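Local coordinates for nematode fatty acid retinoid binding protein (Necator americanus, PDB 4XCP) that probably serves in lipid binding, and holds palmitic acid in the interior of its all-helical fold, at residues F16-I21 against E32-L37; A112-Y115 against E119-K122; K134-K137 against G143-D146. All blocks are in the same frame, centred on the assembly; numbering follows the deposited sequence.

Interaction 1. Residues F16-I21 against E32-L37; sequences FKYEDI and EARDFL. With PLM (palmitic acid), chain B.
The phenol ring of Y18 comes down obliquely on L37, its CE1 reaching CB of L37 at 3.7 Å, and this pair joins the N-terminal arm to helix 31-39 in the all-helical fold of the fatty-acid and retinol-binding proteins. The two side chains cross at about a right angle. Farther along the ring, OH of Y18 lies against the aliphatic start of R34, 3.3 Å from its CG, while the guanidinium leads away and hydrogen-bonds through NH2 to the carbonyl of M29. Deeper in the contact, CD1 of I21 meets CD1 of L37 at 4.1 Å.

The side chains on this inner side form part of the wall of the lipid pocket. CD2 of L37 packs 3.7 Å from atom CA of the palmitic acid, and CB of A33 touches its tail at CF. The ring of F36 turns its edge to the same chain, and F16 offers one face to C5, with CZ 3.6 Å away.

Y18 reaches the helix because its CG is anti to the backbone N (chi1 -164°), swinging the ring off a short 3-10 turn over residues 18-20. R26 adds a cation-pi contact to that ring. The turn is tied to the residue before it: N of K17 donates to OD2 of D20 over 3.0 Å, meeting the oxygen from above the carboxylate plane.

Interaction 2. Residues A112-Y115 against E119-K122; sequences ARYY and EPTK. With PLM (palmitic acid), chain B.
One ordered water joins Y114 to P120, lying 2.7 Å from OH of Y114 and donating a hydrogen bond of 2.7 Å to the carbonyl O of P120. The bridge spans the turn between helix 94-115 and helix 122-138, a helix-loop-helix connection in which the incoming loop folds back over the C-terminal part of the preceding helix.

The proline ring of this loop packs on the tyrosine. CD of P120 stands 3.6 Å from the centroid of the Y114 ring and 15° off its normal, a CH-pi contact over the face. E119 approaches the same ring differently: OE2 arrives at the edge, in the ring plane, 3.5 Å from CD1 of Y114, with the carboxylate turned 68° against the ring. Since CD1 carries a polarised C-H, this edge-on approach is probably mildly favourable. OE2 also lies close to OD2 of D20, a pair of like charges that suggests, without proving, that one carboxylate is protonated.

R113 lies along another part of the proline, the two side chains running past each other in opposite directions. CB of R113 packs on CD of P120, and a bend at chi3 (63°) lays one guanidinium face over CA of P120, 3.8 Å from CZ. The nitrogens are then engaged elsewhere, NH2 by OD1 of N118 and NH1 in a salt bridge to D124. OD2 of that aspartate also accepts a hydrogen bond from N of T121, the N-cap residue of helix 122-138, whose own side chain caps a backbone N in the first turn, an arrangement consistent with a capping box.

On the pocket side, Y115 touches palmitic acid and stacks on F52. Y114 also joins the lipid wall, its CD2 lying 3.6 Å from C4 of the palmitic acid.

Interaction 3. Residues K134-K137 against G143-D146; sequences KLYK and GKAD
K144 lays its side chain across the ring of Y136 at about a right angle, so that the lysine methylenes, rather than its charge, meet the aromatic face. CG of K144 stands 4.1 Å from the ring centroid and 25° off the normal, a CH-pi contact displaced toward the rim. CB of K144 sits nearer the phenol end, 3.7 Å from OH of Y136. The chain stays extended beyond CG and therefore travels on over the ring to the backbone of the other helix, where CE approaches the carbonyl O of Y136 at 3.4 Å.

The edge of the ring is served separately. A water in the ring plane donates to OH of Y136 and also to the carbonyl O of K144, both at 2.7 Å, bridging the phenol of one segment to the main chain of the other. The same hydroxyl is hydrogen-bonded to OE2 of E159, and the ring stacks with F158, which ties the tyrosine to helix 152-159 as well.

The contact belongs to a helix-loop-helix corner, where helix 122-138 passes through a short turn into helix 141-150. L135, on the earlier helix, packs on F99, K102 and I106 of helix 94-115, while OD2 of D146 accepts a hydrogen bond from the backbone N of G93.

K137 flanks the crossing on its solvent side. Its chain is bent at chi2 (-70°), and CD comes to 4.1 Å from NZ of K144. The two ammonium groups remain 4.8 Å apart, NZ to NZ, and a second water accepts a hydrogen bond from each, which would be expected to ease their mutual repulsion; its oxygen lies 2.8 Å from NZ of K137.

In the fold
Interactions 1 and 2 are neighbours, their centres 12 Å apart, and both line the site of one palmitic acid, also hydrogen-bonded to NZ of K111. They meet where the rings of F16 and Y114 pack with planes at about 70°, CD1 to CD1 3.6 Å, and where CG1 of I21 lies 3.7 Å from OH of Y114. OD2 of D20 and OE2 of E119 are only 2.6 Å apart, so a shared proton is possible. A second palmitic acid is about 9 Å from the side chain of L37. Interaction 3 stands apart, its centre 26 Å from each of the others and nearest atoms about 15 Å away; helix 122-138 leads to it from interaction 2.

Interaction 1. Residues F16-I21 against E32-L37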
loop_
_atom_site.group_PDB
_atom_site.type_symbol
_atom_site.label_atom_id
_atom_site.label_comp_id
_atom_site.label_asym_id
_atom_site.label_seq_id
_atom_site.Cartn_x
_atom_site.Cartn_y
_atom_site.Cartn_z
ATOM N N PHE A 16 -4.516 -15.063 -6.556
ATOM C CA PHE A 16 -3.294 -14.317 -6.308
ATOM C C PHE A 16 -2.414 -15.112 -5.326
ATOM O O PHE A 16 -2.928 -15.742 -4.395
ATOM C CB PHE A 16 -3.647 -12.920 -5.740
ATOM C CG PHE A 16 -2.635 -12.313 -4.804
ATOM C CD1 PHE A 16 -1.519 -11.647 -5.297
ATOM C CD2 PHE A 16 -2.781 -12.431 -3.425
ATOM C CE1 PHE A 16 -0.565 -11.109 -4.427
ATOM C CE2 PHE A 16 -1.820 -11.903 -2.555
ATOM C CZ PHE A 16 -0.718 -11.248 -3.061
ATOM N N LYS A 17 -1.098 -15.110 -5.571
ATOM C CA LYS A 17 -0.119 -15.775 -4.715
ATOM C C LYS A 17 0.910 -14.742 -4.342
ATOM O O LYS A 17 1.240 -13.889 -5.170
ATOM C CB LYS A 17 0.543 -16.975 -5.421
ATOM C CG LYS A 17 -0.379 -18.192 -5.482
ATOM C CD LYS A 17 0.341 -19.412 -5.973
ATOM C CE LYS A 17 -0.398 -20.677 -5.602
ATOM N NZ LYS A 17 0.456 -21.886 -5.787
ATOM N N TYR A 18 1.416 -14.803 -3.098
ATOM C CA TYR A 18 2.442 -13.878 -2.591
ATOM C C TYR A 18 3.655 -13.812 -3.525
ATOM O O TYR A 18 4.215 -12.740 -3.718
ATOM C CB TYR A 18 2.885 -14.308 -1.188
ATOM C CG TYR A 18 3.634 -13.247 -0.419
ATOM C CD1 TYR A 18 3.072 -11.995 -0.192
ATOM C CD2 TYR A 18 4.870 -13.518 0.153
ATOM C CE1 TYR A 18 3.757 -11.013 0.524
ATOM C CE2 TYR A 18 5.537 -12.566 0.917
ATOM C CZ TYR A 18 4.974 -11.314 1.101
ATOM O OH TYR A 18 5.651 -10.354 1.810
ATOM N N GLU A 19 4.026 -14.948 -4.137
ATOM C CA GLU A 19 5.138 -15.039 -5.095
ATOM C C GLU A 19 4.904 -14.247 -6.399
ATOM O O GLU A 19 5.870 -13.961 -7.119
ATOM C CB GLU A 19 5.485 -16.493 -5.414
ATOM C CG GLU A 19 4.380 -17.223 -6.166
ATOM C CD GLU A 19 4.699 -18.615 -6.679
ATOM O OE1 GLU A 19 5.832 -19.103 -6.464
ATOM O OE2 GLU A 19 3.806 -19.213 -7.321
ATOM N N ASP A 20 3.633 -13.880 -6.696
ATOM C CA ASP A 20 3.296 -13.092 -7.892
ATOM C C ASP A 20 3.933 -11.720 -7.823
ATOM O O ASP A 20 4.183 -11.115 -8.859
ATOM C CB ASP A 20 1.777 -12.958 -8.053
ATOM C CG ASP A 20 1.093 -14.280 -8.316
ATOM O OD1 ASP A 20 1.801 -15.276 -8.573
ATOM O OD2 ASP A 20 -0.140 -14.325 -8.254
ATOM N N ILE A 21 4.192 -11.237 -6.589
ATOM C CA ILE A 21 4.827 -9.941 -6.343
ATOM C C ILE A 21 6.336 -10.164 -6.317
ATOM O O ILE A 21 6.802 -10.954 -5.500
ATOM C CB ILE A 21 4.344 -9.280 -5.022
ATOM C CG1 ILE A 21 2.809 -9.333 -4.845
ATOM C CG2 ILE A 21 4.876 -7.843 -4.917
ATOM C CD1 ILE A 21 2.324 -9.119 -3.352
ATOM N N GLU A 32 4.837 -4.739 8.344
ATOM C CA GLU A 32 3.448 -5.006 8.766
ATOM C C GLU A 32 2.571 -5.328 7.553
ATOM O O GLU A 32 1.757 -6.254 7.615
ATOM C CB GLU A 32 2.854 -3.800 9.532
ATOM C CG GLU A 32 3.602 -3.414 10.800
ATOM C CD GLU A 32 4.911 -2.643 10.652
ATOM O OE1 GLU A 32 5.123 -1.982 9.604
ATOM O OE2 GLU A 32 5.734 -2.718 11.598
ATOM N N ALA A 33 2.759 -4.575 6.445
ATOM C CA ALA A 33 2.029 -4.780 5.191
ATOM C C ALA A 33 2.458 -6.108 4.547
ATOM O O ALA A 33 1.608 -6.899 4.154
ATOM C CB ALA A 33 2.297 -3.611 4.235
ATOM N N ARG A 34 3.778 -6.361 4.470
ATOM C CA ARG A 34 4.334 -7.614 3.961
ATOM C C ARG A 34 3.775 -8.811 4.761
ATOM O O ARG A 34 3.305 -9.770 4.163
ATOM C CB ARG A 34 5.862 -7.606 4.125
ATOM C CG ARG A 34 6.627 -7.416 2.839
ATOM C CD ARG A 34 8.112 -7.536 3.149
ATOM N NE ARG A 34 8.656 -6.258 3.597
ATOM C CZ ARG A 34 9.562 -6.116 4.558
ATOM N NH1 ARG A 34 10.021 -7.176 5.208
ATOM N NH2 ARG A 34 10.012 -4.911 4.878
ATOM N N ASP A 35 3.833 -8.750 6.111
ATOM C CA ASP A 35 3.354 -9.843 6.947
ATOM C C ASP A 35 1.859 -10.048 6.840
ATOM O O ASP A 35 1.418 -11.201 6.835
ATOM C CB ASP A 35 3.822 -9.714 8.401
ATOM C CG ASP A 35 5.184 -10.360 8.605
ATOM O OD1 ASP A 35 5.524 -11.284 7.837
ATOM O OD2 ASP A 35 5.917 -9.927 9.519
ATOM N N PHE A 36 1.081 -8.962 6.644
ATOM C CA PHE A 36 -0.366 -9.096 6.443
ATOM C C PHE A 36 -0.636 -9.953 5.199
ATOM O O PHE A 36 -1.444 -10.881 5.255
ATOM C CB PHE A 36 -1.043 -7.709 6.279
ATOM C CG PHE A 36 -2.492 -7.845 5.866
ATOM C CD1 PHE A 36 -3.481 -8.096 6.812
ATOM C CD2 PHE A 36 -2.858 -7.792 4.526
ATOM C CE1 PHE A 36 -4.805 -8.281 6.427
ATOM C CE2 PHE A 36 -4.190 -7.960 4.143
ATOM C CZ PHE A 36 -5.152 -8.215 5.093
ATOM N N LEU A 37 0.026 -9.614 4.069
ATOM C CA LEU A 37 -0.140 -10.331 2.801
ATOM C C LEU A 37 0.397 -11.757 2.854
ATOM O O LEU A 37 -0.249 -12.676 2.353
ATOM C CB LEU A 37 0.542 -9.567 1.636
ATOM C CG LEU A 37 -0.093 -8.228 1.188
ATOM C CD1 LEU A 37 0.766 -7.572 0.091
ATOM C CD2 LEU A 37 -1.514 -8.418 0.654
HETATM C C1 PLM B . 0.310 -3.881 -2.965
HETATM O O1 PLM B . -0.027 -4.333 -1.789
HETATM O O2 PLM B . 0.601 -2.712 -3.170
HETATM C C2 PLM B . 0.321 -4.931 -4.038
HETATM C C3 PLM B . -0.120 -6.333 -3.625
HETATM C C4 PLM B . -1.622 -6.529 -3.616
HETATM C C5 PLM B . -2.066 -7.913 -3.195
HETATM C C6 PLM B . -3.552 -8.186 -3.374
HETATM C C7 PLM B . -4.327 -8.452 -2.091
HETATM C C8 PLM B . -4.589 -7.209 -1.286
HETATM C C9 PLM B . -5.257 -7.436 0.026
HETATM C CA PLM B . -4.664 -6.641 1.154
HETATM C CB PLM B . -5.346 -5.342 1.517
HETATM C CC PLM B . -4.775 -4.663 2.775
HETATM C CD PLM B . -3.425 -3.935 2.613
HETATM C CE PLM B . -2.194 -4.837 2.495
HETATM C CF PLM B . -0.870 -4.119 2.519
HETATM C CG PLM B . -0.400 -3.565 1.190
#

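Interaction 2. Residues A112-Y115 against E119-K122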
loop_
_atom_site.group_PDB
_atom_site.type_symbol
_atom_site.label_atom_id
_atom_site.label_comp_id
_atom_site.label_asym_id
_atom_site.label_seq_id
_atom_site.Cartn_x
_atom_site.Cartn_y
_atom_site.Cartn_z
ATOM N N ALA A 112 -5.557 -3.124 -7.024
ATOM C CA ALA A 112 -6.746 -3.398 -7.854
ATOM C C ALA A 112 -6.403 -4.371 -8.996
ATOM O O ALA A 112 -7.209 -5.240 -9.328
ATOM C CB ALA A 112 -7.298 -2.098 -8.431
ATOM N N ARG A 113 -5.184 -4.259 -9.548
ATOM C CA ARG A 113 -4.722 -5.106 -10.641
ATOM C C ARG A 113 -4.477 -6.572 -10.228
ATOM O O ARG A 113 -4.572 -7.451 -11.086
ATOM C CB ARG A 113 -3.502 -4.482 -11.317
ATOM C CG ARG A 113 -3.874 -3.216 -12.080
ATOM C CD ARG A 113 -2.768 -2.789 -13.008
ATOM N NE ARG A 113 -2.535 -3.802 -14.037
ATOM C CZ ARG A 113 -1.474 -3.818 -14.831
ATOM N NH1 ARG A 113 -0.549 -2.874 -14.734
ATOM N NH2 ARG A 113 -1.335 -4.774 -15.737
ATOM N N TYR A 114 -4.191 -6.840 -8.933
ATOM C CA TYR A 114 -3.999 -8.206 -8.420
ATOM C C TYR A 114 -5.347 -8.904 -8.171
ATOM O O TYR A 114 -5.391 -10.135 -8.085
ATOM C CB TYR A 114 -3.157 -8.224 -7.130
ATOM C CG TYR A 114 -1.673 -8.029 -7.356
ATOM C CD1 TYR A 114 -0.868 -9.081 -7.790
ATOM C CD2 TYR A 114 -1.072 -6.789 -7.149
ATOM C CE1 TYR A 114 0.487 -8.888 -8.066
ATOM C CE2 TYR A 114 0.297 -6.604 -7.354
ATOM C CZ TYR A 114 1.070 -7.654 -7.818
ATOM O OH TYR A 114 2.406 -7.451 -8.051
ATOM N N TYR A 115 -6.433 -8.114 -8.023
ATOM C CA TYR A 115 -7.794 -8.608 -7.781
ATOM C C TYR A 115 -8.478 -8.904 -9.088
ATOM O O TYR A 115 -9.104 -9.951 -9.226
ATOM C CB TYR A 115 -8.625 -7.564 -7.042
ATOM C CG TYR A 115 -8.362 -7.444 -5.560
ATOM C CD1 TYR A 115 -8.366 -8.569 -4.736
ATOM C CD2 TYR A 115 -8.221 -6.197 -4.961
ATOM C CE1 TYR A 115 -8.175 -8.457 -3.360
ATOM C CE2 TYR A 115 -8.062 -6.069 -3.583
ATOM C CZ TYR A 115 -8.034 -7.201 -2.787
ATOM O OH TYR A 115 -7.894 -7.055 -1.434
ATOM N N GLU A 119 -2.270 -9.175 -13.622
ATOM C CA GLU A 119 -1.466 -8.654 -12.517
ATOM C C GLU A 119 -0.427 -7.698 -13.103
ATOM O O GLU A 119 -0.049 -7.872 -14.267
ATOM C CB GLU A 119 -0.728 -9.803 -11.808
ATOM C CG GLU A 119 -1.634 -10.711 -10.995
ATOM C CD GLU A 119 -0.913 -11.834 -10.276
ATOM O OE1 GLU A 119 0.098 -12.344 -10.812
ATOM O OE2 GLU A 119 -1.364 -12.205 -9.171
ATOM N N PRO A 120 0.071 -6.701 -12.339
ATOM C CA PRO A 120 1.094 -5.807 -12.911
ATOM C C PRO A 120 2.376 -6.542 -13.289
ATOM O O PRO A 120 2.759 -7.498 -12.619
ATOM C CB PRO A 120 1.373 -4.794 -11.789
ATOM C CG PRO A 120 0.300 -4.987 -10.771
ATOM C CD PRO A 120 -0.231 -6.368 -10.929
ATOM N N THR A 121 3.051 -6.084 -14.355
ATOM C CA THR A 121 4.349 -6.625 -14.760
ATOM C C THR A 121 5.387 -5.975 -13.837
ATOM O O THR A 121 5.050 -5.020 -13.121
ATOM C CB THR A 121 4.665 -6.283 -16.236
ATOM O OG1 THR A 121 4.661 -4.866 -16.399
ATOM C CG2 THR A 121 3.699 -6.943 -17.235
ATOM N N LYS A 122 6.642 -6.461 -13.864
ATOM C CA LYS A 122 7.712 -5.870 -13.060
ATOM C C LYS A 122 7.976 -4.409 -13.514
ATOM O O LYS A 122 8.212 -3.561 -12.662
ATOM C CB LYS A 122 8.993 -6.726 -13.079
ATOM C CG LYS A 122 9.952 -6.358 -11.943
ATOM C CD LYS A 122 11.066 -7.366 -11.756
ATOM C CE LYS A 122 12.007 -6.927 -10.664
ATOM N NZ LYS A 122 13.032 -7.962 -10.369
HETATM C C1 PLM B . 0.310 -3.881 -2.965
HETATM O O1 PLM B . -0.027 -4.333 -1.789
HETATM O O2 PLM B . 0.601 -2.712 -3.170
HETATM C C2 PLM B . 0.321 -4.931 -4.038
HETATM C C3 PLM B . -0.120 -6.333 -3.625
HETATM C C4 PLM B . -1.622 -6.529 -3.616
HETATM C C5 PLM B . -2.066 -7.913 -3.195
HETATM C C6 PLM B . -3.552 -8.186 -3.374
HETATM C C7 PLM B . -4.327 -8.452 -2.091
HETATM C C8 PLM B . -4.589 -7.209 -1.286
HETATM C C9 PLM B . -5.257 -7.436 0.026
HETATM C CA PLM B . -4.664 -6.641 1.154
HETATM C CB PLM B . -5.346 -5.342 1.517
HETATM C CC PLM B . -4.775 -4.663 2.775
HETATM C CD PLM B . -3.425 -3.935 2.613
HETATM C CE PLM B . -2.194 -4.837 2.495
HETATM C CF PLM B . -0.870 -4.119 2.519
HETATM C CG PLM B . -0.400 -3.565 1.190
HETATM O O HOH W 1 3.388 -8.695 -10.265
#

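Interaction 3. Residues K134-K137 against G143-D146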
loop_
_atom_site.group_PDB
_atom_site.type_symbol
_atom_site.label_atom_id
_atom_site.label_comp_id
_atom_site.label_asym_id
_atom_site.label_seq_id
_atom_site.Cartn_x
_atom_site.Cartn_y
_atom_site.Cartn_z
ATOM N N LYS A 134 9.597 10.110 -7.215
ATOM C CA LYS A 134 9.598 11.440 -7.836
ATOM C C LYS A 134 8.766 12.436 -6.980
ATOM O O LYS A 134 9.225 13.549 -6.716
ATOM C CB LYS A 134 9.030 11.337 -9.271
ATOM C CG LYS A 134 9.055 12.649 -10.054
ATOM C CD LYS A 134 8.641 12.470 -11.507
ATOM C CE LYS A 134 8.682 13.796 -12.232
ATOM N NZ LYS A 134 7.809 13.803 -13.433
ATOM N N LEU A 135 7.560 12.025 -6.547
ATOM C CA LEU A 135 6.712 12.849 -5.693
ATOM C C LEU A 135 7.382 13.090 -4.323
ATOM O O LEU A 135 7.268 14.177 -3.762
ATOM C CB LEU A 135 5.338 12.200 -5.514
ATOM C CG LEU A 135 4.490 12.100 -6.778
ATOM C CD1 LEU A 135 3.304 11.221 -6.554
ATOM C CD2 LEU A 135 4.083 13.473 -7.292
ATOM N N TYR A 136 8.087 12.078 -3.801
ATOM C CA TYR A 136 8.812 12.189 -2.549
ATOM C C TYR A 136 9.915 13.237 -2.723
ATOM O O TYR A 136 10.016 14.151 -1.908
ATOM C CB TYR A 136 9.383 10.827 -2.113
ATOM C CG TYR A 136 10.282 10.938 -0.904
ATOM C CD1 TYR A 136 9.749 10.988 0.383
ATOM C CD2 TYR A 136 11.665 11.071 -1.046
ATOM C CE1 TYR A 136 10.568 11.133 1.499
ATOM C CE2 TYR A 136 12.495 11.201 0.065
ATOM C CZ TYR A 136 11.940 11.233 1.334
ATOM O OH TYR A 136 12.744 11.383 2.430
ATOM N N LYS A 137 10.710 13.126 -3.814
ATOM C CA LYS A 137 11.792 14.067 -4.106
ATOM C C LYS A 137 11.270 15.470 -4.394
ATOM O O LYS A 137 11.949 16.414 -4.049
ATOM C CB LYS A 137 12.715 13.551 -5.229
ATOM C CG LYS A 137 13.426 12.234 -4.894
ATOM C CD LYS A 137 14.515 12.391 -3.810
ATOM C CE LYS A 137 15.179 11.070 -3.495
ATOM N NZ LYS A 137 16.254 11.207 -2.483
ATOM N N GLY A 143 8.782 18.733 4.336
ATOM C CA GLY A 143 7.797 17.727 3.948
ATOM C C GLY A 143 8.333 16.328 4.145
ATOM O O GLY A 143 7.669 15.485 4.752
ATOM N N LYS A 144 9.566 16.086 3.648
ATOM C CA LYS A 144 10.248 14.789 3.789
ATOM C C LYS A 144 10.466 14.451 5.278
ATOM O O LYS A 144 10.255 13.302 5.665
ATOM C CB LYS A 144 11.604 14.812 3.066
ATOM C CG LYS A 144 11.524 14.972 1.558
ATOM C CD LYS A 144 12.927 15.129 0.980
ATOM C CE LYS A 144 12.894 15.303 -0.521
ATOM N NZ LYS A 144 14.251 15.387 -1.090
ATOM N N ALA A 145 10.865 15.452 6.105
ATOM C CA ALA A 145 11.118 15.255 7.537
ATOM C C ALA A 145 9.808 14.913 8.279
ATOM O O ALA A 145 9.792 14.033 9.136
ATOM C CB ALA A 145 11.788 16.497 8.145
ATOM N N ASP A 146 8.711 15.581 7.900
ATOM C CA ASP A 146 7.393 15.352 8.476
ATOM C C ASP A 146 6.903 13.925 8.124
ATOM O O ASP A 146 6.512 13.157 9.022
ATOM C CB ASP A 146 6.433 16.446 7.987
ATOM C CG ASP A 146 5.083 16.463 8.663
ATOM O OD1 ASP A 146 5.029 16.232 9.897
ATOM O OD2 ASP A 146 4.100 16.815 7.994
HETATM O O HOH W 2 11.967 11.329 5.003
HETATM O O HOH W 3 15.963 13.018 -0.424
#